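Local coordinates for protein 3-oxo-glucose-6-phosphate:glutamate aminotransferase (PDB 4K2M) that catalyses the reversible, pyridoxal phosphate-dependent transfer of an amino group from glutamate to 3-dehydro-glucose 6-phosphate, giving kanosamine 6-phosphate for antibiotic biosynthesis, at residues 356-359 with 360-363; 21-25 with 26-30; 139-142 with 143-146. One frame throughout, in Å; residues are numbered along the deposited sequence.

Overall arrangement
Starting from the N terminus, the first of the three local turns is contact 2, where helix 13-24 ends and the chain swings toward strand 32-34 in the N-terminal domain; its K24 reaches across to D324 of helix 312-329. The other two lie in the aminotransferase part of the chain. Contact 3 closes the short loop that leads from helix 127-137 into strand 145-148 of the seven-stranded mixed sheet. Last comes contact 1, between strand 353-356 and helix 362-373, a turn tied to helix 403-411 and strand 412-415. They follow one another in series, so none nests in or crosses another. Contacts 2 and 3 sit on opposite sides of the chain's centre, their own centres about 51 Å apart.

Contact 1: residues 356-359 with 360-363; sequences KVRT and EDRA
The guanidinium of R358 is held by two acids that reach it from different directions. R358 NE donates to D361 OD2 at 2.9 Å, a hydrogen-bonded salt bridge at the edge of the guanidinium and almost in its plane, although seen from the carboxylate the donor stands well above the plane. E360 uses OE1 instead, lying over one face 3.3 Å from R358 NH2; the two flat groups are stacked only 8° apart, and since no N-H points at this oxygen the attraction is one of charge. A bend at chi2 (83°) folds the E360 chain back over the arginine. The three residues make a salt-bridge network on the protein surface, at the turn where strand 353-356 gives way to helix 362-373. The backbone of that turn closes on R358 O, which accepts from D361 N at 3.0 Å and more weakly from R362 N. T359 O and A363 N are joined by a water that donates to the carbonyl and accepts from the amide. T359 OG1 is hydrogen-bonded to S410 OG and K407 NZ, while R362 NH1 is taken up by the carbonyls of H409 and V412, which ties the turn to helix 403-411 and the strand after it. On the apolar side, buried V357 brings CG2 to 3.6 Å from R362 CB.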
ATOM      1  N   LYS A 356      29.157  14.258 -13.125  1.00 12.75           N
ATOM      2  CA  LYS A 356      30.216  13.758 -12.242  1.00 15.16           C
ATOM      3  C   LYS A 356      31.230  14.865 -12.015  1.00 18.24           C
ATOM      4  O   LYS A 356      31.579  15.588 -12.953  1.00 19.80           O
ATOM      5  CB  LYS A 356      30.875  12.497 -12.823  1.00 17.50           C
ATOM      6  CG  LYS A 356      29.951  11.272 -12.873  1.00 18.01           C
ATOM      7  CD  LYS A 356      30.480  10.176 -13.826  1.00 25.13           C
ATOM      8  CE  LYS A 356      31.682   9.447 -13.289  1.00 35.03           C
ATOM      9  NZ  LYS A 356      32.195   8.426 -14.286  1.00 24.64           N
ATOM     10  N   VAL A 357      31.659  15.018 -10.764  1.00 17.49           N
ATOM     11  CA  VAL A 357      32.677  16.005 -10.414  1.00 16.49           C
ATOM     12  C   VAL A 357      33.839  15.237  -9.795  1.00 21.96           C
ATOM     13  O   VAL A 357      33.734  14.030  -9.586  1.00 19.55           O
ATOM     14  CB  VAL A 357      32.124  17.049  -9.424  1.00 16.57           C
ATOM     15  CG1 VAL A 357      30.920  17.792 -10.049  1.00 16.41           C
ATOM     16  CG2 VAL A 357      31.695  16.376  -8.141  1.00 18.09           C
ATOM     17  N   ARG A 358      34.944  15.911  -9.498  1.00 19.96           N
ATOM     18  CA  ARG A 358      36.055  15.227  -8.839  1.00 22.53           C
ATOM     19  C   ARG A 358      35.656  14.712  -7.455  1.00 17.98           C
ATOM     20  O   ARG A 358      34.979  15.404  -6.682  1.00 19.32           O
ATOM     21  CB  ARG A 358      37.278  16.141  -8.737  1.00 21.93           C
ATOM     22  CG  ARG A 358      38.017  16.346 -10.053  1.00 37.96           C
ATOM     23  CD  ARG A 358      39.131  17.370  -9.878  1.00 45.45           C
ATOM     24  NE  ARG A 358      39.644  17.362  -8.508  1.00 58.22           N
ATOM     25  CZ  ARG A 358      40.649  16.599  -8.093  1.00 53.76           C
ATOM     26  NH1 ARG A 358      41.257  15.787  -8.947  1.00 65.01           N
ATOM     27  NH2 ARG A 358      41.047  16.649  -6.826  1.00 57.65           N
ATOM     28  N   THR A 359      36.078  13.487  -7.142  1.00 19.27           N
ATOM     29  CA  THR A 359      35.768  12.890  -5.843  1.00 16.79           C
ATOM     30  C   THR A 359      36.169  13.805  -4.688  1.00 17.08           C
ATOM     31  O   THR A 359      35.416  13.988  -3.718  1.00 17.80           O
ATOM     32  CB  THR A 359      36.507  11.552  -5.699  1.00 22.55           C
ATOM     33  OG1 THR A 359      36.039  10.651  -6.710  1.00 22.13           O
ATOM     34  CG2 THR A 359      36.273  10.943  -4.325  1.00 17.15           C
ATOM     35  N   GLU A 360      37.350  14.404  -4.823  1.00 23.77           N
ATOM     36  CA  GLU A 360      37.958  15.184  -3.753  1.00 26.16           C
ATOM     37  C   GLU A 360      37.271  16.536  -3.585  1.00 24.62           C
ATOM     38  O   GLU A 360      37.430  17.184  -2.553  1.00 23.77           O
ATOM     39  CB  GLU A 360      39.447  15.406  -4.048  1.00 30.89           C
ATOM     40  CG  GLU A 360      40.261  14.120  -4.248  1.00 41.27           C
ATOM     41  CD  GLU A 360      40.179  13.559  -5.666  1.00 43.05           C
ATOM     42  OE1 GLU A 360      39.237  13.912  -6.407  1.00 41.27           O
ATOM     43  OE2 GLU A 360      41.067  12.763  -6.046  1.00 54.11           O
ATOM     44  N   ASP A 361      36.498  16.943  -4.588  1.00 18.99           N
ATOM     45  CA  ASP A 361      35.858  18.263  -4.575  1.00 20.29           C
ATOM     46  C   ASP A 361      34.347  18.267  -4.329  1.00 28.71           C
ATOM     47  O   ASP A 361      33.766  19.330  -4.081  1.00 20.08           O
ATOM     48  CB  ASP A 361      36.123  18.982  -5.906  1.00 27.09           C
ATOM     49  CG  ASP A 361      37.596  19.259  -6.145  1.00 26.45           C
ATOM     50  OD1 ASP A 361      38.349  19.313  -5.163  1.00 30.73           O
ATOM     51  OD2 ASP A 361      37.990  19.434  -7.319  1.00 33.73           O
ATOM     52  N   ARG A 362      33.700  17.105  -4.408  1.00 20.46           N
ATOM     53  CA  ARG A 362      32.229  17.078  -4.392  1.00 21.14           C
ATOM     54  C   ARG A 362      31.595  17.671  -3.139  1.00 20.77           C
ATOM     55  O   ARG A 362      30.674  18.470  -3.233  1.00 20.04           O
ATOM     56  CB  ARG A 362      31.663  15.672  -4.622  1.00 20.78           C
ATOM     57  CG  ARG A 362      30.124  15.692  -4.762  1.00 18.54           C
ATOM     58  CD  ARG A 362      29.545  14.301  -4.955  1.00 17.36           C
ATOM     59  NE  ARG A 362      29.788  13.433  -3.802  1.00 16.34           N
ATOM     60  CZ  ARG A 362      29.507  12.134  -3.789  1.00 19.76           C
ATOM     61  NH1 ARG A 362      28.971  11.570  -4.866  1.00 15.54           N
ATOM     62  NH2 ARG A 362      29.773  11.398  -2.712  1.00 19.93           N
ATOM     63  N   ALA A 363      32.065  17.276  -1.964  1.00 18.59           N
ATOM     64  CA  ALA A 363      31.497  17.806  -0.730  1.00 20.33           C
ATOM     65  C   ALA A 363      31.604  19.329  -0.689  1.00 22.50           C
ATOM     66  O   ALA A 363      30.649  20.012  -0.293  1.00 19.38           O
ATOM     67  CB  ALA A 363      32.174  17.189   0.489  1.00 23.41           C
TER
HETATM   68  O   HOH W   1      34.503  15.569  -1.569  1.00 27.18           O

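Contact 2: residues 21-25 with 26-30; sequences KHLKG and DVQGK
V27 O is gripped by two waters, each donating a proton to it, and through them the loop is bound back to the last turn of helix 13-24. One of these waters lies 2.7 Å from V27 O and gives its other proton to H22 O, a carbonyl that also accepts from G25 N within the helix end. The other lies 2.9 Å from V27 O and 2.8 Å from H22 ND1, so the imidazole reaches the loop through this water and not directly. Only one direct hydrogen bond joins the two halves: Q28 NE2 donates to G25 O at 3.0 Å, meeting the carbonyl nearly head-on with a C=O...N angle of 161°. L23 O is also near that nitrogen, but the angle is too poor for a bond. With CG anti to its own carbonyl carbon (chi1 -61°) and the chain extended beyond it, Q28 reaches back past the helix end, its CG passing 3.6 Å from H22 O. The other end of its amide, OE1, accepts from the backbone N of I51, so both ends of the amide are bonded and its rotation is fixed. L23 CD2 lies 3.6 Å from Q28 OE1, and the leucine also packs on L47. K24 NZ makes a salt bridge to D324, a residue of helix 312-329. With H22 and L23 both packing on L32, the loop is the return from helix 13-24 to strand 32-34, which pairs parallel with strand 7-9: a beta-alpha-beta crossover of the N-terminal domain.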
ATOM      1  N   LYS A  21      13.582  18.690 -31.413  1.00 16.92           N
ATOM      2  CA  LYS A  21      14.082  19.407 -32.584  1.00 16.36           C
ATOM      3  C   LYS A  21      12.964  20.185 -33.261  1.00 19.91           C
ATOM      4  O   LYS A  21      13.153  21.325 -33.677  1.00 19.93           O
ATOM      5  CB  LYS A  21      14.734  18.433 -33.553  1.00 21.63           C
ATOM      6  CG  LYS A  21      15.926  17.729 -32.938  1.00 29.77           C
ATOM      7  CD  LYS A  21      16.409  16.583 -33.805  1.00 47.41           C
ATOM      8  CE  LYS A  21      17.336  15.675 -33.012  1.00 52.29           C
ATOM      9  NZ  LYS A  21      16.954  14.245 -33.162  1.00 61.40           N
ATOM     10  N   HIS A  22      11.785  19.583 -33.357  1.00 18.11           N
ATOM     11  CA  HIS A  22      10.697  20.236 -34.082  1.00 17.43           C
ATOM     12  C   HIS A  22      10.081  21.413 -33.348  1.00 21.95           C
ATOM     13  O   HIS A  22       9.697  22.409 -33.965  1.00 20.96           O
ATOM     14  CB  HIS A  22       9.617  19.228 -34.490  1.00 20.07           C
ATOM     15  CG  HIS A  22       9.996  18.409 -35.685  1.00 29.35           C
ATOM     16  ND1 HIS A  22       9.613  18.747 -36.966  1.00 20.29           N
ATOM     17  CD2 HIS A  22      10.745  17.287 -35.794  1.00 27.20           C
ATOM     18  CE1 HIS A  22      10.104  17.857 -37.815  1.00 26.65           C
ATOM     19  NE2 HIS A  22      10.794  16.964 -37.130  1.00 24.12           N
ATOM     20  N   LEU A  23       9.988  21.309 -32.030  1.00 13.42           N
ATOM     21  CA  LEU A  23       9.362  22.361 -31.248  1.00 13.03           C
ATOM     22  C   LEU A  23      10.345  23.502 -31.022  1.00 15.64           C
ATOM     23  O   LEU A  23       9.948  24.596 -30.613  1.00 17.51           O
ATOM     24  CB  LEU A  23       8.802  21.813 -29.927  1.00 14.79           C
ATOM     25  CG  LEU A  23       7.590  20.889 -30.073  1.00 18.17           C
ATOM     26  CD1 LEU A  23       7.020  20.471 -28.718  1.00 17.51           C
ATOM     27  CD2 LEU A  23       6.481  21.541 -30.938  1.00 18.72           C
ATOM     28  N   LYS A  24      11.615  23.261 -31.335  1.00 16.65           N
ATOM     29  CA  LYS A  24      12.601  24.336 -31.346  1.00 21.96           C
ATOM     30  C   LYS A  24      12.531  25.123 -32.650  1.00 25.73           C
ATOM     31  O   LYS A  24      13.017  26.255 -32.729  1.00 22.31           O
ATOM     32  CB  LYS A  24      14.010  23.779 -31.180  1.00 19.59           C
ATOM     33  CG  LYS A  24      14.395  23.427 -29.743  1.00 19.18           C
ATOM     34  CD  LYS A  24      15.807  22.831 -29.727  1.00 21.27           C
ATOM     35  CE  LYS A  24      16.249  22.474 -28.323  1.00 23.70           C
ATOM     36  NZ  LYS A  24      17.609  21.857 -28.357  1.00 27.29           N
ATOM     37  N   GLY A  25      11.914  24.531 -33.669  1.00 20.94           N
ATOM     38  CA  GLY A  25      11.851  25.156 -34.987  1.00 26.25           C
ATOM     39  C   GLY A  25      10.654  26.069 -35.207  1.00 23.85           C
ATOM     40  O   GLY A  25       9.746  26.134 -34.375  1.00 22.09           O
ATOM     41  N   ASP A  26      10.645  26.761 -36.344  1.00 25.35           N
ATOM     42  CA  ASP A  26       9.590  27.733 -36.666  1.00 28.78           C
ATOM     43  C   ASP A  26       8.282  27.116 -37.161  1.00 24.42           C
ATOM     44  O   ASP A  26       7.198  27.597 -36.826  1.00 28.54           O
ATOM     45  CB  ASP A  26      10.083  28.715 -37.730  1.00 35.19           C
ATOM     46  CG  ASP A  26      11.134  29.666 -37.208  1.00 47.07           C
ATOM     47  OD1 ASP A  26      11.060  30.043 -36.020  1.00 46.30           O
ATOM     48  OD2 ASP A  26      12.033  30.039 -37.994  1.00 48.57           O
ATOM     49  N   VAL A  27       8.379  26.079 -37.983  1.00 19.78           N
ATOM     50  CA  VAL A  27       7.179  25.452 -38.537  1.00 19.44           C
ATOM     51  C   VAL A  27       6.770  24.273 -37.678  1.00 25.56           C
ATOM     52  O   VAL A  27       7.514  23.299 -37.547  1.00 23.63           O
ATOM     53  CB  VAL A  27       7.399  24.966 -39.977  1.00 26.70           C
ATOM     54  CG1 VAL A  27       6.137  24.305 -40.501  1.00 21.21           C
ATOM     55  CG2 VAL A  27       7.799  26.139 -40.867  1.00 22.96           C
ATOM     56  N   GLN A  28       5.599  24.385 -37.070  1.00 21.19           N
ATOM     57  CA  GLN A  28       5.064  23.325 -36.230  1.00 20.44           C
ATOM     58  C   GLN A  28       3.649  23.118 -36.715  1.00 20.52           C
ATOM     59  O   GLN A  28       2.719  23.759 -36.228  1.00 26.30           O
ATOM     60  CB  GLN A  28       5.072  23.757 -34.758  1.00 17.50           C
ATOM     61  CG  GLN A  28       6.478  24.055 -34.212  1.00 18.62           C
ATOM     62  CD  GLN A  28       6.461  24.748 -32.862  1.00 17.84           C
ATOM     63  OE1 GLN A  28       5.438  24.770 -32.169  1.00 21.21           O
ATOM     64  NE2 GLN A  28       7.599  25.335 -32.487  1.00 17.56           N
ATOM     65  N   GLY A  29       3.485  22.249 -37.705  1.00 19.68           N
ATOM     66  CA  GLY A  29       2.184  22.113 -38.329  1.00 21.44           C
ATOM     67  C   GLY A  29       1.659  20.697 -38.304  1.00 29.54           C
ATOM     68  O   GLY A  29       1.911  19.941 -37.353  1.00 22.54           O
ATOM     69  N   LYS A  30       0.951  20.335 -39.370  1.00 19.60           N
ATOM     70  CA  LYS A  30       0.197  19.080 -39.440  1.00 20.34           C
ATOM     71  C   LYS A  30       1.075  17.836 -39.359  1.00 23.04           C
ATOM     72  O   LYS A  30       0.574  16.740 -39.106  1.00 21.86           O
ATOM     73  CB  LYS A  30      -0.645  19.051 -40.731  1.00 20.48           C
ATOM     74  CG  LYS A  30       0.197  18.979 -41.997  1.00 20.53           C
ATOM     75  CD  LYS A  30      -0.653  19.212 -43.249  1.00 17.65           C
ATOM     76  CE  LYS A  30       0.252  19.232 -44.493  1.00 19.04           C
ATOM     77  NZ  LYS A  30      -0.552  19.284 -45.740  1.00 21.67           N
TER
HETATM   78  O   HOH W   2       7.477  20.522 -36.815  1.00 24.31           O
HETATM   79  O   HOH W   3      10.058  22.907 -36.613  1.00 25.27           O

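Contact 3: residues 139-142 with 143-146; sequences GLNP and GDEV
D144 OD2 accepts the backbone N-H of N141 at 2.7 Å in a nearly straight bond, 177° at the hydrogen, though the amide comes to the oxygen from well above the carboxylate plane. The second bond runs the other way: D144 N donates to N141 O at 3.0 Å, closing a type II beta turn from N141 to D144, with P142 and G143 at its corners. N141 and D144 are therefore linked twice, once through backbone and once through a carboxylate. This turn carries the chain from helix 127-137, whose end is a Schellman motif at G139, into strand 145-148 of the mixed sheet of the aminotransferase fold. A chi1 of -79° sets the D144 carboxylate beside its own backbone N and back over the turn. Waters also reach both carboxylate oxygens. One donates to both D144 OD2 and G139 O, tying the helix end to the turn; another donates to D144 OD1 at 2.7 Å and accepts from N141 ND2. Farther in, L140 and D144 run past each other in opposite directions, with L140 CG 4.0 Å from D144 CB. Both L140 and V146 also pack on F194 of the neighbouring strand 192-195, and helix 154-163 adds S163 beside L140 and V160 beside V146. Between the two apolar side chains themselves, L140 CD1 meets V146 CG2 at 3.9 Å.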
ATOM      1  N   GLY A 139       9.054 -17.661 -10.208  1.00 16.51           N
ATOM      2  CA  GLY A 139       9.478 -18.926  -9.621  1.00 17.58           C
ATOM      3  C   GLY A 139      10.668 -18.843  -8.691  1.00 25.60           C
ATOM      4  O   GLY A 139      11.319 -19.865  -8.441  1.00 21.76           O
ATOM      5  N   LEU A 140      10.967 -17.651  -8.173  1.00 18.43           N
ATOM      6  CA  LEU A 140      12.097 -17.522  -7.244  1.00 19.86           C
ATOM      7  C   LEU A 140      11.907 -18.393  -6.012  1.00 21.25           C
ATOM      8  O   LEU A 140      10.881 -18.307  -5.336  1.00 20.85           O
ATOM      9  CB  LEU A 140      12.328 -16.071  -6.789  1.00 20.96           C
ATOM     10  CG  LEU A 140      13.571 -15.935  -5.888  1.00 20.52           C
ATOM     11  CD1 LEU A 140      14.381 -14.690  -6.214  1.00 19.36           C
ATOM     12  CD2 LEU A 140      13.230 -15.953  -4.386  1.00 28.43           C
ATOM     13  N   ASN A 141      12.918 -19.205  -5.715  1.00 20.62           N
ATOM     14  CA  ASN A 141      12.959 -20.005  -4.490  1.00 24.04           C
ATOM     15  C   ASN A 141      14.053 -19.481  -3.572  1.00 19.99           C
ATOM     16  O   ASN A 141      15.021 -18.897  -4.049  1.00 20.07           O
ATOM     17  CB  ASN A 141      13.246 -21.460  -4.843  1.00 24.49           C
ATOM     18  CG  ASN A 141      12.156 -22.071  -5.692  1.00 28.61           C
ATOM     19  OD1 ASN A 141      10.968 -21.933  -5.385  1.00 31.97           O
ATOM     20  ND2 ASN A 141      12.547 -22.732  -6.773  1.00 23.41           N
ATOM     21  N   PRO A 142      13.913 -19.686  -2.248  1.00 26.06           N
ATOM     22  CA  PRO A 142      14.929 -19.150  -1.335  1.00 21.54           C
ATOM     23  C   PRO A 142      16.318 -19.644  -1.715  1.00 24.18           C
ATOM     24  O   PRO A 142      16.488 -20.825  -2.050  1.00 23.97           O
ATOM     25  CB  PRO A 142      14.513 -19.729   0.020  1.00 25.96           C
ATOM     26  CG  PRO A 142      13.036 -19.886  -0.098  1.00 34.35           C
ATOM     27  CD  PRO A 142      12.809 -20.338  -1.519  1.00 30.79           C
ATOM     28  N   GLY A 143      17.290 -18.737  -1.715  1.00 18.21           N
ATOM     29  CA  GLY A 143      18.646 -19.067  -2.098  1.00 17.51           C
ATOM     30  C   GLY A 143      18.992 -18.792  -3.551  1.00 20.10           C
ATOM     31  O   GLY A 143      20.179 -18.765  -3.901  1.00 22.94           O
ATOM     32  N   ASP A 144      17.979 -18.610  -4.400  1.00 15.98           N
ATOM     33  CA  ASP A 144      18.211 -18.302  -5.804  1.00 14.97           C
ATOM     34  C   ASP A 144      18.958 -16.982  -5.903  1.00 17.32           C
ATOM     35  O   ASP A 144      18.618 -16.018  -5.212  1.00 18.36           O
ATOM     36  CB  ASP A 144      16.888 -18.121  -6.550  1.00 16.95           C
ATOM     37  CG  ASP A 144      16.215 -19.429  -6.904  1.00 24.35           C
ATOM     38  OD1 ASP A 144      16.825 -20.504  -6.720  1.00 19.45           O
ATOM     39  OD2 ASP A 144      15.061 -19.370  -7.389  1.00 19.60           O
ATOM     40  N   GLU A 145      19.950 -16.935  -6.779  1.00 15.04           N
ATOM     41  CA  GLU A 145      20.756 -15.736  -6.921  1.00 14.23           C
ATOM     42  C   GLU A 145      20.179 -14.792  -7.979  1.00 13.56           C
ATOM     43  O   GLU A 145      19.655 -15.213  -9.018  1.00 15.88           O
ATOM     44  CB  GLU A 145      22.216 -16.091  -7.222  1.00 17.46           C
ATOM     45  CG  GLU A 145      22.969 -16.590  -5.981  1.00 16.24           C
ATOM     46  CD  GLU A 145      24.372 -17.094  -6.281  1.00 21.53           C
ATOM     47  OE1 GLU A 145      24.814 -17.041  -7.452  1.00 21.88           O
ATOM     48  OE2 GLU A 145      25.030 -17.552  -5.320  1.00 21.48           O
ATOM     49  N   VAL A 146      20.285 -13.500  -7.696  1.00 13.09           N
ATOM     50  CA  VAL A 146      19.750 -12.470  -8.578  1.00 12.88           C
ATOM     51  C   VAL A 146      20.859 -11.475  -8.840  1.00  9.49           C
ATOM     52  O   VAL A 146      21.285 -10.777  -7.919  1.00 13.92           O
ATOM     53  CB  VAL A 146      18.587 -11.716  -7.883  1.00 13.88           C
ATOM     54  CG1 VAL A 146      18.046 -10.594  -8.807  1.00 13.46           C
ATOM     55  CG2 VAL A 146      17.471 -12.682  -7.499  1.00 15.59           C
TER
HETATM   56  O   HOH W   4      13.859 -20.767  -9.327  1.00 34.22           O
HETATM   57  O   HOH W   5      15.583 -22.786  -7.411  1.00 31.65           O
HETATM   58  O   HOH W   6      17.843 -21.904  -4.502  1.00 36.84           O